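Exopolyphosphatase (Cytophaga hutchinsonii, PDB 3MDQ) probably hydrolyses inorganic polyphosphate from its chain ends, releasing orthophosphate, as a Ppx/GppA-family member of the actin-like ATPase clan. Local coordinates at residues F49-E52 and E53-D56; A58-T61 and L62-R66; G162-R165 and L166-F170; N90-V93 and L94-I98; D243-R246 and L247-Q250. All coordinates share one frame; numbering follows the deposited sequence. Where two conformers were deposited one is given.

Contact 1 (F49-E52 and E53-D56); sequences FITE and EAMD. With GOL (glycerol), chain H.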
loop_
_atom_site.group_PDB
_atom_site.type_symbol
_atom_site.label_atom_id
_atom_site.label_comp_id
_atom_site.label_asym_id
_atom_site.label_seq_id
_atom_site.Cartn_x
_atom_site.Cartn_y
_atom_site.Cartn_z
ATOM N N PHE A 49 -7.053 16.923 8.406
ATOM C CA PHE A 49 -8.439 16.902 7.877
ATOM C C PHE A 49 -8.506 16.405 6.447
ATOM O O PHE A 49 -7.482 16.282 5.758
ATOM C CB PHE A 49 -9.126 18.265 8.044
ATOM C CG PHE A 49 -8.482 19.370 7.260
ATOM C CD1 PHE A 49 -8.755 19.544 5.932
ATOM C CD2 PHE A 49 -7.565 20.169 7.855
ATOM C CE1 PHE A 49 -8.140 20.531 5.179
ATOM C CE2 PHE A 49 -6.935 21.169 7.125
ATOM C CZ PHE A 49 -7.243 21.357 5.796
ATOM N N ILE A 50 -9.741 16.126 5.988
ATOM C CA ILE A 50 -9.996 15.748 4.630
ATOM C C ILE A 50 -10.730 16.941 3.952
ATOM O O ILE A 50 -11.739 17.420 4.471
ATOM C CB ILE A 50 -10.845 14.470 4.567
ATOM C CG1 ILE A 50 -10.210 13.338 5.349
ATOM C CG2 ILE A 50 -11.048 14.027 3.095
ATOM C CD1 ILE A 50 -11.239 12.106 5.511
ATOM N N THR A 51 -10.262 17.401 2.797
ATOM C CA THR A 51 -10.878 18.559 2.185
ATOM C C THR A 51 -12.228 18.193 1.595
ATOM O O THR A 51 -12.537 17.012 1.349
ATOM C CB THR A 51 -10.014 19.105 1.038
ATOM O OG1 THR A 51 -9.960 18.139 -0.036
ATOM C CG2 THR A 51 -8.594 19.441 1.536
ATOM N N GLU A 52 -13.027 19.201 1.328
ATOM C CA GLU A 52 -14.284 18.966 0.613
ATOM C C GLU A 52 -14.061 18.370 -0.772
ATOM O O GLU A 52 -14.847 17.507 -1.209
ATOM C CB GLU A 52 -15.111 20.247 0.471
ATOM C CG GLU A 52 -15.666 20.789 1.748
ATOM C CD GLU A 52 -16.768 19.924 2.359
ATOM O OE1 GLU A 52 -17.487 19.174 1.627
ATOM O OE2 GLU A 52 -16.897 19.987 3.610
ATOM N N GLU A 53 -13.031 18.834 -1.478
ATOM C CA GLU A 53 -12.770 18.314 -2.808
ATOM C C GLU A 53 -12.419 16.841 -2.748
ATOM O O GLU A 53 -12.852 16.059 -3.591
ATOM C CB GLU A 53 -11.677 19.132 -3.516
ATOM C CG GLU A 53 -12.250 20.528 -3.910
ATOM C CD GLU A 53 -11.223 21.576 -4.218
ATOM O OE1 GLU A 53 -10.141 21.239 -4.746
ATOM O OE2 GLU A 53 -11.527 22.756 -3.945
ATOM N N ALA A 54 -11.623 16.461 -1.745
ATOM C CA ALA A 54 -11.211 15.075 -1.563
ATOM C C ALA A 54 -12.420 14.217 -1.192
ATOM O O ALA A 54 -12.557 13.118 -1.708
ATOM C CB ALA A 54 -10.086 14.967 -0.501
HETATM N N MSE A 55 -13.303 14.715 -0.316
HETATM C CA MSE A 55 -14.513 13.960 0.037
HETATM C C MSE A 55 -15.388 13.753 -1.181
HETATM O O MSE A 55 -15.954 12.667 -1.355
HETATM C CB MSE A 55 -15.302 14.622 1.183
HETATM C CG MSE A 55 -14.540 14.569 2.467
HETATM SE SE MSE A 55 -15.580 14.968 4.066
HETATM C CE MSE A 55 -15.467 16.934 3.941
ATOM N N ASP A 56 -15.508 14.780 -2.025
ATOM C CA ASP A 56 -16.298 14.660 -3.248
ATOM C C ASP A 56 -15.708 13.635 -4.230
ATOM O O ASP A 56 -16.445 12.849 -4.841
ATOM C CB ASP A 56 -16.451 16.031 -3.912
ATOM C CG ASP A 56 -17.451 16.897 -3.194
ATOM O OD1 ASP A 56 -18.179 16.365 -2.320
ATOM O OD2 ASP A 56 -17.492 18.109 -3.474
HETATM C C1 GOL H . -10.207 23.055 0.882
HETATM O O1 GOL H . -9.789 24.374 0.742
HETATM C C2 GOL H . -11.432 22.849 0.005
HETATM O O2 GOL H . -11.483 21.593 -0.724
HETATM C C3 GOL H . -12.531 22.952 1.029
HETATM O O3 GOL H . -12.486 21.895 2.002
#

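Contact 2 (A58-T61 and L62-R66); sequences ALDT and LKKFR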
loop_
_atom_site.group_PDB
_atom_site.type_symbol
_atom_site.label_atom_id
_atom_site.label_comp_id
_atom_site.label_asym_id
_atom_site.label_seq_id
_atom_site.Cartn_x
_atom_site.Cartn_y
_atom_site.Cartn_z
ATOM N N ALA A 58 -13.872 11.055 -3.299
ATOM C CA ALA A 58 -14.124 9.773 -2.628
ATOM C C ALA A 58 -15.557 9.257 -2.900
ATOM O O ALA A 58 -15.745 8.085 -3.235
ATOM C CB ALA A 58 -13.852 9.849 -1.076
ATOM N N LEU A 59 -16.534 10.140 -2.754
ATOM C CA LEU A 59 -17.923 9.777 -3.018
ATOM C C LEU A 59 -18.155 9.417 -4.475
ATOM O O LEU A 59 -18.874 8.467 -4.779
ATOM C CB LEU A 59 -18.921 10.857 -2.583
ATOM C CG LEU A 59 -19.440 10.770 -1.161
ATOM C CD1 LEU A 59 -20.380 9.602 -1.045
ATOM C CD2 LEU A 59 -18.331 10.643 -0.160
ATOM N N ASP A 60 -17.554 10.167 -5.385
ATOM C CA ASP A 60 -17.660 9.843 -6.813
ATOM C C ASP A 60 -17.188 8.418 -7.045
ATOM O O ASP A 60 -17.865 7.600 -7.655
ATOM C CB ASP A 60 -16.806 10.806 -7.629
ATOM C CG ASP A 60 -16.855 10.514 -9.124
ATOM O OD1 ASP A 60 -17.975 10.460 -9.673
ATOM O OD2 ASP A 60 -15.788 10.365 -9.744
ATOM N N THR A 61 -16.024 8.096 -6.518
ATOM C CA THR A 61 -15.456 6.779 -6.718
ATOM C C THR A 61 -16.314 5.700 -6.062
ATOM O O THR A 61 -16.539 4.649 -6.656
ATOM C CB THR A 61 -14.022 6.723 -6.174
ATOM O OG1 THR A 61 -13.184 7.504 -7.040
ATOM C CG2 THR A 61 -13.468 5.289 -6.130
ATOM N N LEU A 62 -16.798 5.977 -4.859
ATOM C CA LEU A 62 -17.621 4.993 -4.173
ATOM C C LEU A 62 -18.977 4.743 -4.868
ATOM O O LEU A 62 -19.480 3.610 -4.854
ATOM C CB LEU A 62 -17.742 5.310 -2.674
ATOM C CG LEU A 62 -16.392 5.123 -1.930
ATOM C CD1 LEU A 62 -16.471 5.708 -0.554
ATOM C CD2 LEU A 62 -15.933 3.679 -1.877
ATOM N N LYS A 63 -19.546 5.776 -5.515
ATOM C CA LYS A 63 -20.757 5.603 -6.294
ATOM C C LYS A 63 -20.472 4.667 -7.462
ATOM O O LYS A 63 -21.258 3.768 -7.756
ATOM C CB LYS A 63 -21.305 6.944 -6.768
ATOM C CG LYS A 63 -21.933 7.795 -5.651
ATOM C CD LYS A 63 -22.479 9.129 -6.129
ATOM C CE LYS A 63 -23.798 8.990 -6.918
ATOM N NZ LYS A 63 -24.935 8.463 -6.064
ATOM N N LYS A 64 -19.329 4.847 -8.122
ATOM C CA LYS A 64 -18.935 3.937 -9.177
ATOM C C LYS A 64 -18.672 2.510 -8.699
ATOM O O LYS A 64 -19.087 1.543 -9.340
ATOM C CB LYS A 64 -17.739 4.500 -9.930
ATOM C CG LYS A 64 -18.107 5.754 -10.724
ATOM C CD LYS A 64 -16.875 6.429 -11.331
ATOM C CE LYS A 64 -17.276 7.726 -12.034
ATOM N NZ LYS A 64 -16.105 8.543 -12.414
ATOM N N PHE A 65 -17.996 2.367 -7.566
ATOM C CA PHE A 65 -17.758 1.048 -7.005
ATOM C C PHE A 65 -19.071 0.368 -6.602
ATOM O O PHE A 65 -19.232 -0.831 -6.789
ATOM C CB PHE A 65 -16.844 1.142 -5.769
ATOM C CG PHE A 65 -15.349 1.320 -6.084
ATOM C CD1 PHE A 65 -14.854 1.554 -7.380
ATOM C CD2 PHE A 65 -14.439 1.329 -5.037
ATOM C CE1 PHE A 65 -13.463 1.695 -7.607
ATOM C CE2 PHE A 65 -13.047 1.467 -5.287
ATOM C CZ PHE A 65 -12.588 1.641 -6.541
ATOM N N ARG A 66 -20.018 1.134 -6.062
ATOM C CA ARG A 66 -21.316 0.580 -5.684
ATOM C C ARG A 66 -22.026 0.009 -6.922
ATOM O O ARG A 66 -22.575 -1.114 -6.865
ATOM C CB ARG A 66 -22.157 1.643 -4.993
ATOM C CG ARG A 66 -23.604 1.233 -4.718
ATOM C CD ARG A 66 -23.777 0.256 -3.576
ATOM N NE ARG A 66 -24.979 -0.566 -3.733
ATOM C CZ ARG A 66 -25.838 -0.936 -2.782
ATOM N NH1 ARG A 66 -25.822 -0.425 -1.561
ATOM N NH2 ARG A 66 -26.803 -1.779 -3.106
HETATM O O HOH W 1 -18.089 11.318 -11.952
#

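Contact 3 (G162-R165 and L166-F170); sequences GGQR and LIDRF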
loop_
_atom_site.group_PDB
_atom_site.type_symbol
_atom_site.label_atom_id
_atom_site.label_comp_id
_atom_site.label_asym_id
_atom_site.label_seq_id
_atom_site.Cartn_x
_atom_site.Cartn_y
_atom_site.Cartn_z
ATOM N N GLY A 162 3.601 7.899 5.188
ATOM C CA GLY A 162 3.255 7.661 3.812
ATOM C C GLY A 162 3.668 8.830 2.910
ATOM O O GLY A 162 3.925 9.923 3.367
ATOM N N GLY A 163 3.763 8.561 1.616
ATOM C CA GLY A 163 4.414 9.510 0.709
ATOM C C GLY A 163 3.746 10.847 0.592
ATOM O O GLY A 163 4.433 11.830 0.399
ATOM N N GLN A 164 2.419 10.887 0.647
ATOM C CA GLN A 164 1.727 12.192 0.597
ATOM C C GLN A 164 2.112 13.042 1.799
ATOM O O GLN A 164 2.322 14.256 1.669
ATOM C CB GLN A 164 0.198 11.993 0.526
ATOM C CG GLN A 164 -0.615 13.298 0.442
ATOM C CD GLN A 164 -0.477 13.942 -0.919
ATOM O OE1 GLN A 164 -1.043 13.438 -1.888
ATOM N NE2 GLN A 164 0.315 15.008 -1.016
ATOM N N ARG A 165 2.206 12.419 2.976
ATOM C CA ARG A 165 2.649 13.156 4.160
ATOM C C ARG A 165 4.064 13.656 4.003
ATOM O O ARG A 165 4.334 14.798 4.343
ATOM C CB ARG A 165 2.574 12.289 5.419
ATOM C CG ARG A 165 1.185 11.831 5.790
ATOM C CD ARG A 165 1.284 11.068 7.148
ATOM N NE ARG A 165 0.014 10.512 7.561
ATOM C CZ ARG A 165 -0.862 11.132 8.360
ATOM N NH1 ARG A 165 -0.625 12.362 8.795
ATOM N NH2 ARG A 165 -1.974 10.514 8.705
ATOM N N LEU A 166 4.960 12.826 3.484
ATOM C CA LEU A 166 6.368 13.193 3.354
ATOM C C LEU A 166 6.531 14.377 2.421
ATOM O O LEU A 166 7.232 15.337 2.788
ATOM C CB LEU A 166 7.205 12.033 2.856
ATOM C CG LEU A 166 7.292 10.823 3.801
ATOM C CD1 LEU A 166 8.146 9.743 3.166
ATOM C CD2 LEU A 166 7.765 11.200 5.222
ATOM N N ILE A 167 5.882 14.371 1.245
ATOM C CA ILE A 167 6.083 15.447 0.283
ATOM C C ILE A 167 5.354 16.736 0.709
ATOM O O ILE A 167 5.678 17.823 0.219
ATOM C CB ILE A 167 5.712 15.076 -1.163
ATOM C CG1 ILE A 167 4.221 14.788 -1.336
ATOM C CG2 ILE A 167 6.572 13.877 -1.637
ATOM C CD1 ILE A 167 3.840 14.423 -2.706
ATOM N N ASP A 168 4.369 16.641 1.598
ATOM C CA ASP A 168 3.682 17.832 2.088
ATOM C C ASP A 168 4.361 18.443 3.276
ATOM O O ASP A 168 4.290 19.665 3.459
ATOM C CB ASP A 168 2.228 17.495 2.464
ATOM C CG ASP A 168 1.353 17.278 1.259
ATOM O OD1 ASP A 168 1.799 17.464 0.106
ATOM O OD2 ASP A 168 0.168 16.953 1.491
ATOM N N ARG A 169 4.991 17.627 4.115
ATOM C CA ARG A 169 5.614 18.137 5.322
ATOM C C ARG A 169 7.004 18.660 5.075
ATOM O O ARG A 169 7.452 19.562 5.816
ATOM C CB ARG A 169 5.614 17.083 6.422
ATOM C CG ARG A 169 6.557 16.003 6.270
ATOM C CD ARG A 169 6.103 14.755 7.128
ATOM N NE ARG A 169 5.492 15.148 8.408
ATOM C CZ ARG A 169 6.170 15.505 9.488
ATOM N NH1 ARG A 169 7.500 15.524 9.461
ATOM N NH2 ARG A 169 5.520 15.859 10.604
ATOM N N PHE A 170 7.660 18.134 4.032
ATOM C CA PHE A 170 9.004 18.521 3.656
ATOM C C PHE A 170 8.960 19.090 2.227
ATOM O O PHE A 170 8.090 18.717 1.428
ATOM C CB PHE A 170 9.940 17.343 3.695
ATOM C CG PHE A 170 10.061 16.678 5.047
ATOM C CD1 PHE A 170 10.620 17.369 6.116
ATOM C CD2 PHE A 170 9.642 15.413 5.254
ATOM C CE1 PHE A 170 10.748 16.760 7.368
ATOM C CE2 PHE A 170 9.731 14.825 6.531
ATOM C CZ PHE A 170 10.328 15.502 7.558
#

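Contact 4 (N90-V93 and L94-I98); sequences NKQV and LIDRI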
loop_
_atom_site.group_PDB
_atom_site.type_symbol
_atom_site.label_atom_id
_atom_site.label_comp_id
_atom_site.label_asym_id
_atom_site.label_seq_id
_atom_site.Cartn_x
_atom_site.Cartn_y
_atom_site.Cartn_z
ATOM N N ASN A 90 -12.372 15.204 10.547
ATOM C CA ASN A 90 -13.712 15.184 10.005
ATOM C C ASN A 90 -14.064 13.863 9.322
ATOM O O ASN A 90 -14.966 13.807 8.518
ATOM C CB ASN A 90 -13.933 16.353 9.049
ATOM C CG ASN A 90 -12.977 16.371 7.826
ATOM O OD1 ASN A 90 -11.912 15.781 7.847
ATOM N ND2 ASN A 90 -13.363 17.103 6.793
ATOM N N LYS A 91 -13.394 12.783 9.688
ATOM C CA LYS A 91 -13.742 11.472 9.124
ATOM C C LYS A 91 -15.213 11.092 9.210
ATOM O O LYS A 91 -15.745 10.459 8.303
ATOM C CB LYS A 91 -12.913 10.383 9.744
ATOM C CG LYS A 91 -13.220 10.043 11.171
ATOM C CD LYS A 91 -12.355 8.849 11.716
ATOM C CE LYS A 91 -12.727 8.442 13.151
ATOM N NZ LYS A 91 -12.523 9.520 14.162
ATOM N N GLN A 92 -15.897 11.450 10.284
ATOM C CA GLN A 92 -17.272 11.026 10.433
ATOM C C GLN A 92 -18.162 11.718 9.404
ATOM O O GLN A 92 -19.202 11.179 9.055
ATOM C CB GLN A 92 -17.824 11.311 11.827
ATOM C CG GLN A 92 -19.075 10.484 12.174
ATOM C CD GLN A 92 -18.774 9.000 12.178
ATOM O OE1 GLN A 92 -17.752 8.578 12.744
ATOM N NE2 GLN A 92 -19.617 8.213 11.542
ATOM N N VAL A 93 -17.801 12.922 8.961
ATOM C CA VAL A 93 -18.576 13.558 7.895
ATOM C C VAL A 93 -18.542 12.667 6.644
ATOM O O VAL A 93 -19.581 12.404 6.021
ATOM C CB VAL A 93 -18.003 14.962 7.540
ATOM C CG1 VAL A 93 -18.638 15.527 6.271
ATOM C CG2 VAL A 93 -18.187 15.941 8.747
ATOM N N LEU A 94 -17.343 12.253 6.254
ATOM C CA LEU A 94 -17.160 11.364 5.090
ATOM C C LEU A 94 -17.877 10.020 5.268
ATOM O O LEU A 94 -18.573 9.562 4.349
ATOM C CB LEU A 94 -15.678 11.163 4.769
ATOM C CG LEU A 94 -15.382 10.211 3.589
ATOM C CD1 LEU A 94 -16.074 10.718 2.317
ATOM C CD2 LEU A 94 -13.817 10.068 3.371
ATOM N N ILE A 95 -17.733 9.402 6.441
ATOM C CA ILE A 95 -18.345 8.114 6.723
ATOM C C ILE A 95 -19.864 8.215 6.621
ATOM O O ILE A 95 -20.504 7.376 6.019
ATOM C CB ILE A 95 -17.890 7.630 8.104
ATOM C CG1 ILE A 95 -16.400 7.274 8.055
ATOM C CG2 ILE A 95 -18.706 6.401 8.592
ATOM C CD1 ILE A 95 -15.800 6.991 9.420
ATOM N N ASP A 96 -20.431 9.285 7.151
ATOM C CA ASP A 96 -21.894 9.441 7.150
ATOM C C ASP A 96 -22.401 9.732 5.724
ATOM O O ASP A 96 -23.465 9.244 5.315
ATOM C CB ASP A 96 -22.322 10.542 8.095
ATOM C CG ASP A 96 -22.177 10.150 9.563
ATOM O OD1 ASP A 96 -21.830 8.978 9.880
ATOM O OD2 ASP A 96 -22.392 11.034 10.417
ATOM N N ARG A 97 -21.632 10.517 4.966
ATOM C CA ARG A 97 -21.998 10.792 3.555
ATOM C C ARG A 97 -21.980 9.495 2.746
ATOM O O ARG A 97 -22.865 9.264 1.931
ATOM C CB ARG A 97 -21.119 11.876 2.924
ATOM C CG ARG A 97 -21.331 13.279 3.487
ATOM C CD ARG A 97 -20.409 14.311 2.833
ATOM N NE ARG A 97 -20.472 15.647 3.436
ATOM C CZ ARG A 97 -19.659 16.668 3.095
ATOM N NH1 ARG A 97 -18.755 16.513 2.169
ATOM N NH2 ARG A 97 -19.759 17.821 3.716
ATOM N N ILE A 98 -20.992 8.635 2.980
ATOM C CA ILE A 98 -20.909 7.352 2.297
ATOM C C ILE A 98 -22.123 6.465 2.632
ATOM O O ILE A 98 -22.710 5.812 1.763
ATOM C CB ILE A 98 -19.567 6.611 2.586
ATOM C CG1 ILE A 98 -18.426 7.430 1.986
ATOM C CG2 ILE A 98 -19.624 5.156 2.057
ATOM C CD1 ILE A 98 -17.000 7.001 2.453
#

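Contact 5 (D243-R246 and L247-Q250); sequences DFNR and LRKQ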
loop_
_atom_site.group_PDB
_atom_site.type_symbol
_atom_site.label_atom_id
_atom_site.label_comp_id
_atom_site.label_asym_id
_atom_site.label_seq_id
_atom_site.Cartn_x
_atom_site.Cartn_y
_atom_site.Cartn_z
ATOM N N ASP A 243 18.918 -4.511 -9.775
ATOM C CA ASP A 243 17.784 -3.933 -10.447
ATOM C C ASP A 243 17.153 -2.798 -9.622
ATOM O O ASP A 243 16.811 -1.753 -10.171
ATOM C CB ASP A 243 16.792 -5.017 -10.873
ATOM C CG ASP A 243 17.224 -5.738 -12.196
ATOM O OD1 ASP A 243 18.156 -5.295 -12.921
ATOM O OD2 ASP A 243 16.607 -6.694 -12.586
ATOM N N PHE A 244 17.038 -2.999 -8.314
ATOM C CA PHE A 244 16.539 -1.951 -7.422
ATOM C C PHE A 244 17.441 -0.737 -7.502
ATOM O O PHE A 244 16.958 0.412 -7.595
ATOM C CB PHE A 244 16.450 -2.395 -5.948
ATOM C CG PHE A 244 16.054 -1.278 -5.050
ATOM C CD1 PHE A 244 14.749 -0.806 -5.059
ATOM C CD2 PHE A 244 17.009 -0.626 -4.291
ATOM C CE1 PHE A 244 14.396 0.259 -4.252
ATOM C CE2 PHE A 244 16.653 0.474 -3.507
ATOM C CZ PHE A 244 15.360 0.894 -3.508
ATOM N N ASN A 245 18.741 -0.946 -7.459
ATOM C CA ASN A 245 19.627 0.227 -7.497
ATOM C C ASN A 245 19.603 0.976 -8.834
ATOM O O ASN A 245 19.772 2.201 -8.861
ATOM C CB ASN A 245 21.031 -0.163 -7.043
ATOM C CG ASN A 245 21.119 -0.356 -5.527
ATOM O OD1 ASN A 245 20.632 0.481 -4.721
ATOM N ND2 ASN A 245 21.744 -1.447 -5.124
ATOM N N ARG A 246 19.361 0.284 -9.944
ATOM C CA ARG A 246 19.153 0.966 -11.216
ATOM C C ARG A 246 17.900 1.827 -11.171
ATOM O O ARG A 246 17.927 3.002 -11.595
ATOM C CB ARG A 246 19.041 -0.028 -12.383
ATOM C CG ARG A 246 18.997 0.628 -13.774
ATOM C CD ARG A 246 18.466 -0.320 -14.855
ATOM N NE ARG A 246 17.006 -0.479 -14.790
ATOM C CZ ARG A 246 16.354 -1.536 -14.293
ATOM N NH1 ARG A 246 16.986 -2.606 -13.823
ATOM N NH2 ARG A 246 15.033 -1.531 -14.298
ATOM N N LEU A 247 16.824 1.269 -10.627
ATOM C CA LEU A 247 15.579 2.010 -10.540
ATOM C C LEU A 247 15.724 3.177 -9.594
ATOM O O LEU A 247 15.189 4.256 -9.869
ATOM C CB LEU A 247 14.459 1.090 -10.046
ATOM C CG LEU A 247 14.028 -0.014 -11.017
ATOM C CD1 LEU A 247 13.210 -1.154 -10.312
ATOM C CD2 LEU A 247 13.266 0.649 -12.202
ATOM N N ARG A 248 16.427 2.984 -8.495
ATOM C CA ARG A 248 16.652 4.042 -7.515
ATOM C C ARG A 248 17.404 5.205 -8.161
ATOM O O ARG A 248 16.998 6.370 -8.032
ATOM C CB ARG A 248 17.409 3.504 -6.308
ATOM C CG ARG A 248 17.823 4.566 -5.295
ATOM C CD ARG A 248 18.688 3.977 -4.176
ATOM N NE ARG A 248 19.992 3.523 -4.627
ATOM C CZ ARG A 248 21.009 4.313 -4.974
ATOM N NH1 ARG A 248 20.890 5.628 -4.916
ATOM N NH2 ARG A 248 22.152 3.777 -5.381
ATOM N N LYS A 249 18.464 4.887 -8.873
ATOM C CA LYS A 249 19.281 5.944 -9.480
ATOM C C LYS A 249 18.430 6.701 -10.513
ATOM O O LYS A 249 18.444 7.953 -10.571
ATOM C CB LYS A 249 20.551 5.366 -10.102
ATOM C CG LYS A 249 21.575 4.996 -9.101
ATOM C CD LYS A 249 22.727 4.266 -9.815
ATOM C CE LYS A 249 23.870 3.908 -8.887
ATOM N NZ LYS A 249 24.775 2.892 -9.523
ATOM N N GLN A 250 17.660 5.958 -11.298
ATOM C CA GLN A 250 16.785 6.549 -12.332
ATOM C C GLN A 250 15.754 7.491 -11.691
ATOM O O GLN A 250 15.606 8.642 -12.101
ATOM C CB GLN A 250 16.094 5.451 -13.165
ATOM C CG GLN A 250 15.038 5.984 -14.097
ATOM C CD GLN A 250 14.227 4.914 -14.785
ATOM O OE1 GLN A 250 14.535 3.725 -14.683
ATOM N NE2 GLN A 250 13.168 5.334 -15.478
HETATM O O HOH W 2 13.975 1.032 -15.491
HETATM O O HOH W 3 16.700 2.502 -15.658
#

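Contact 1 (F49-E52 and E53-D56)
Thr51 meets Ala54 by turning OG1 between its own backbone N and carbonyl carbon (chi1 66°), so that the hydroxyl faces the first turn of helix 52-71. This is a helix N-cap: Thr51 OG1 accepts Ala54 N at 2.9 Å, while Thr51 O takes Met55 N, also at 2.9 Å, as the first regular helical bond. Two further first-turn amides are met by a glycerol, probably from the crystallisation liquor: Glu52 N gives a nearly straight bond to O3 (2.8 Å, 173°), and Glu53 N a longer one to O2 (3.3 Å). With a valine here in place of Thr51, Ala54 N would probably lose its capping acceptor, weakening the start of the helix. On the inner side, Ile50 CG2 rests on Ala54 CB at 3.8 Å and on CG of Met55 at 3.6 Å, the Ile50 and Met55 side chains crossing at about a right angle. Met55 is a selenomethionine, and its chain turns about the CG-SE bond to bring CE beside the carboxylate of Glu52, whose OE1 is salt-bridged to Arg97. Ile50 and Met55 also touch Leu94, so this helix start packs against the beginning of helix 91-102.

Contact 2 (A58-T61 and L62-R66)
Ala58 to Phe65 form regular alpha-helix, each amide from Leu62 to Phe65 donating to the carbonyl four residues back, as in Leu62 N to Ala58 O (2.9 Å) and Phe65 N to Thr61 O (2.9 Å). One turn apart, Thr61 and Phe65 lie side by side and point the same way. Thr61 chi1 of -71° puts OG1 beside the backbone N and sends CG2 out over the middle of the Phe65 ring, 3.8 Å from CG2 to the ring centroid and 13° off the normal: a CH-pi contact over the face. The other branch, Thr61 OG1, is bonded to Ser36 OG. On the solvent side Lys64 stretches out until NZ reaches OD2 of Asp60 at 3.2 Å, a salt bridge that approaches the syn side of the carboxylate somewhat out of its plane. Asp60 was modelled in two conformers. Leu62 and Phe65 meanwhile reach strand 5-11, and Lys63 pairs with Glu101 of helix 91-102. The helix is thus amphipathic: its inner face is fastened by methyl-ring packing and a satisfied hydroxyl, whereas the exposed ion pair holds in the conformer of Asp60 described.

Contact 3 (G162-R165 and L166-F170)
Gln164 and Asp168 meet one turn apart in the short helix 163-169. Gln164 leaves the backbone with CG opposite its nitrogen (chi1 -179°) and then folds at chi2 (72°), which swings the amide forward, toward the C-terminal end, to Asp168. There NE2 donates to Asp168 OD1 at 3.1 Å, but the bond is weak, bent to 129°, the two side chains crossing at a slant and their flat ends turned against each other. With an alanine in place of Asp168, Gln164 NE2 would probably lose its carboxylate mate and the amide would be freer to turn. Ile167 and Arg169 both take the rarer first torsion that lodges the gamma carbon between backbone N and carbonyl carbon. This presses Ile167 CG1 to 3.4 Å from Gly163 O and Arg169 CG to 3.2 Å from Arg165 O, the same oxygen that accepts Arg169 N at 2.9 Å. Arg165 instead runs extended away from the helix; its NE binds Gly141 O and its NH2 forms a salt bridge with Glu160. Gly162, the N-cap residue, accepts Leu166 N through its carbonyl and lies near a bound sulfate, probably from the crystallisation liquor. A helix N-terminus beside this anion is consistent with a phosphate-handling pocket close by.

Contact 4 (N90-V93 and L94-I98)
Gln92 NE2 donates to Asp96 OD1 at 2.9 Å (164°), a nearly straight side-chain bond spanning one turn at the start of helix 91-102. It is a classic i to i+4 pairing on the outer face of an alpha-helix that flanks the five-stranded sheet of this actin-like fold. The donor uses its N-H in the amide plane, yet it arrives from above the carboxylate, 40° out of that plane. Gln92 manages this by a sharp bend at chi2 (62°), which also lays NE2 alongside Ile95 CG2 at 3.6 Å. The backbone keeps the same spacing: Ile95 N donates to Lys91 O at 2.9 Å and Asp96 N to Gln92 O at 3.0 Å. Asn90 stands at the N-cap position but makes no capping bond with its side chain; its ND2 goes to Ile50 O. The inner face is apolar, with Leu94 on Leu59 of helix 52-71 and Ile95 on Val106 and Val108 of the edge strand 106-108. Val93 and Arg97 lie side by side; Arg97 runs extended, its NH1 in a salt bridge with Glu52. Val93 CG1 covers one face of the guanidinium, 3.2 Å above its plane and displaced toward the rim, with NE of Arg97 at 3.4 Å.

Contact 5 (D243-R246 and L247-Q250)
Arg246 ties together both turns of this piece of helix 241-253, touching Leu247 and reaching Gln250 through water. Its CB sits beside the start of the next residue, Leu247, and CG sets off opposite the backbone nitrogen (chi1 -173°). The bend comes at chi3 (76°), about the CG-CD bond, and turns the guanidinium back along the helix. NE donates to one water at 3.1 Å, and NH2 to a second at 3.0 Å; both waters lie at the guanidinium edge, in its plane, and both donate to OE1 of Gln250, at 2.7 Å and 2.9 Å respectively. NH1 forms a salt bridge with Asp243 OD1 at 3.1 Å, while NH2 also bonds Asn221 OD1 and lies against Leu247 CD2 at 3.5 Å. Asp243 is itself anchored, through OD2, by His225 and Asn221. The guanidinium is therefore fixed in rotation by carboxylate, amide and water together. Another flank carries a second pair: Arg248 NE points almost straight (175°) at Asn245 OD1, 3.1 Å away, although Asn245 has two conformers and the bond holds for one of them. Phe244 and Leu247 face inward, onto helices 267-286 and 212-225. Such a pattern is that of an amphipathic helix laid against two neighbouring helices, with i to i+3 side-chain pairs and a water-bridged i to i+4 link along its flanks.

Along the chain the order is contact 1, contact 2, contact 4, contact 3, contact 5. Contacts 1 and 2 follow each other on helix 52-71, centres 14 Å apart. Contact 4, on helix 91-102, lies 10 Å from contact 1 and 14 Å from contact 2 between centres; its Ile98 packs against Leu62, so three contacts form one helical pair beside the five-stranded sheet. Contacts 3 and 5 belong to the half built round the six-stranded sheet, their centres 22 Å apart. Contact 5 lies about 41 Å from contact 4 centre to centre. Contact 3 is nearest the chain's centre, at about 15 Å. The layout is consistent with two actin-like halves facing each other across a cleft, as in relatives.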